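Uncharacterized conserved protein YndB, AHSA1/START domain (Micromonospora chersina, PDB 6V04) is of unknown function but is encoded in the dynemicin biosynthetic locus and has a START/Bet v1-like fold, consistent with a role in making that compound. Local coordinates at residues P183-V188 against R196-D201. Numbering follows the deposited sequence.
Sequences PGWFFV and RFTLRD
The indole of Trp185 carries Arg196 over one face, on an antiparallel beta hairpin of strands 183-187 and 196-205 in the second seven-stranded sheet of this START/Bet v1-like protein. Arg196 CD stands 3.7 Å from the centroid of the six-membered ring in a CH-pi contact, and CZ lies 4.5 Å from that of the five-membered ring, a cation-pi pair just 5° off the normal. The guanidinium stands almost upright on the indole, NH1 leading, while one of its own faces receives the edge of Phe187, Phe187 CE1 3.7 Å from Arg196 CZ. Arg196 runs out straight through chi1 and chi2, then bends at chi3 (-57°), which sets the guanidinium in the corner between the Trp185 face and the Phe187 edge. Phe197 O sits at the indole rim near CE3; Phe186 O lies in plane at the edge of the Phe197 ring. On the other face Phe186 and Phe197 turn to the interior, where helix 252-277 packs; Phe197 meets Phe262 edge-to-face, and Val188 CG2 touches Phe197 CE1 at 3.8 Å. Leu199 packs beside Phe186 and Pro183 and reaches Ile176 of strand 176-178, beyond strand 183-187. Gly184 and Trp185, both opposite Ala177, form a classic beta bulge against strand 176-178. Phe186 and Phe197 are a hydrogen-bonded pair, Phe186 N to Phe197 O at 2.8 Å. Near the bulge, Leu199 N approaches Gly184 O at 3.0 Å from above the carbonyl plane, 60° out of it.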
# COMPACT_ATOMS: atom_id res chain seq x y z
N PRO A 183 10.23 -24.04 7.76
CA PRO A 183 10.83 -22.90 7.04
C PRO A 183 11.90 -22.20 7.86
O PRO A 183 11.70 -21.90 9.05
CB PRO A 183 9.63 -21.99 6.77
CG PRO A 183 8.46 -22.91 6.74
CD PRO A 183 8.76 -23.97 7.76
N GLY A 184 13.04 -21.94 7.23
CA GLY A 184 14.19 -21.35 7.89
C GLY A 184 14.85 -20.22 7.13
O GLY A 184 15.67 -19.50 7.69
N TRP A 185 14.49 -20.04 5.85
CA TRP A 185 15.01 -18.95 5.03
C TRP A 185 13.90 -18.21 4.32
O TRP A 185 12.92 -18.82 3.87
CB TRP A 185 15.99 -19.45 3.95
CG TRP A 185 17.13 -20.29 4.41
CD1 TRP A 185 17.32 -21.61 4.14
CD2 TRP A 185 18.23 -19.88 5.21
NE1 TRP A 185 18.49 -22.04 4.71
CE2 TRP A 185 19.07 -21.00 5.38
CE3 TRP A 185 18.60 -18.66 5.80
CZ2 TRP A 185 20.26 -20.94 6.10
CZ3 TRP A 185 19.79 -18.61 6.52
CH2 TRP A 185 20.59 -19.75 6.68
N PHE A 186 14.07 -16.90 4.18
CA PHE A 186 13.23 -16.03 3.37
C PHE A 186 14.14 -15.35 2.36
O PHE A 186 15.18 -14.81 2.74
CB PHE A 186 12.53 -15.01 4.27
CG PHE A 186 11.49 -14.17 3.59
CD1 PHE A 186 11.85 -13.05 2.86
CD2 PHE A 186 10.14 -14.47 3.74
CE1 PHE A 186 10.90 -12.26 2.25
CE2 PHE A 186 9.18 -13.68 3.13
CZ PHE A 186 9.56 -12.57 2.40
N PHE A 187 13.76 -15.37 1.08
CA PHE A 187 14.63 -14.90 -0.00
C PHE A 187 14.07 -13.65 -0.67
O PHE A 187 12.88 -13.57 -0.98
CB PHE A 187 14.80 -15.98 -1.06
CG PHE A 187 15.46 -17.22 -0.54
CD1 PHE A 187 16.82 -17.24 -0.30
CD2 PHE A 187 14.72 -18.35 -0.29
CE1 PHE A 187 17.44 -18.39 0.18
CE2 PHE A 187 15.32 -19.49 0.20
CZ PHE A 187 16.69 -19.52 0.42
N VAL A 188 14.96 -12.69 -0.91
CA VAL A 188 14.69 -11.49 -1.69
C VAL A 188 15.60 -11.56 -2.90
O VAL A 188 16.80 -11.28 -2.81
CB VAL A 188 14.92 -10.21 -0.88
CG1 VAL A 188 14.68 -8.98 -1.74
CG2 VAL A 188 13.99 -10.18 0.34
N ARG A 196 19.58 -13.85 1.09
CA ARG A 196 19.10 -14.89 2.00
C ARG A 196 18.96 -14.31 3.40
O ARG A 196 19.92 -13.77 3.96
CB ARG A 196 20.09 -16.05 2.00
CG ARG A 196 19.83 -17.15 3.01
CD ARG A 196 20.97 -18.17 3.02
NE ARG A 196 21.20 -18.75 1.70
CZ ARG A 196 20.67 -19.88 1.26
NH1 ARG A 196 19.85 -20.59 2.03
NH2 ARG A 196 20.96 -20.31 0.04
N PHE A 197 17.76 -14.42 3.97
CA PHE A 197 17.47 -13.94 5.31
C PHE A 197 17.00 -15.08 6.19
O PHE A 197 16.23 -15.94 5.76
CB PHE A 197 16.39 -12.84 5.26
CG PHE A 197 16.81 -11.63 4.50
CD1 PHE A 197 16.71 -11.59 3.12
CD2 PHE A 197 17.35 -10.54 5.15
CE1 PHE A 197 17.11 -10.48 2.40
CE2 PHE A 197 17.76 -9.43 4.45
CZ PHE A 197 17.64 -9.39 3.07
N THR A 198 17.45 -15.07 7.44
CA THR A 198 17.02 -16.06 8.42
C THR A 198 15.56 -15.83 8.84
O THR A 198 15.18 -14.73 9.23
CB THR A 198 17.91 -16.02 9.64
OG1 THR A 198 19.26 -16.32 9.27
CG2 THR A 198 17.45 -17.04 10.67
N LEU A 199 14.77 -16.90 8.79
CA LEU A 199 13.37 -16.88 9.20
C LEU A 199 13.27 -17.59 10.54
O LEU A 199 13.85 -18.67 10.71
CB LEU A 199 12.51 -17.56 8.13
CG LEU A 199 11.00 -17.45 8.27
CD1 LEU A 199 10.32 -17.60 6.93
CD2 LEU A 199 10.50 -18.52 9.22
N ARG A 200 12.57 -16.98 11.49
CA ARG A 200 12.44 -17.50 12.84
C ARG A 200 10.98 -17.47 13.28
O ARG A 200 10.16 -16.71 12.75
CB ARG A 200 13.25 -16.69 13.87
CG ARG A 200 14.73 -16.57 13.58
CD ARG A 200 15.49 -17.88 13.76
NE ARG A 200 16.82 -17.66 14.34
CZ ARG A 200 17.86 -18.46 14.18
NH1 ARG A 200 17.76 -19.56 13.43
NH2 ARG A 200 19.02 -18.17 14.76
N ASP A 201 10.68 -18.27 14.30
CA ASP A 201 9.39 -18.21 14.99
C ASP A 201 8.21 -18.43 14.05
O ASP A 201 7.16 -17.79 14.16
CB ASP A 201 9.24 -16.88 15.74
CG ASP A 201 10.30 -16.70 16.82
OD1 ASP A 201 10.69 -17.71 17.43
OD2 ASP A 201 10.74 -15.55 17.04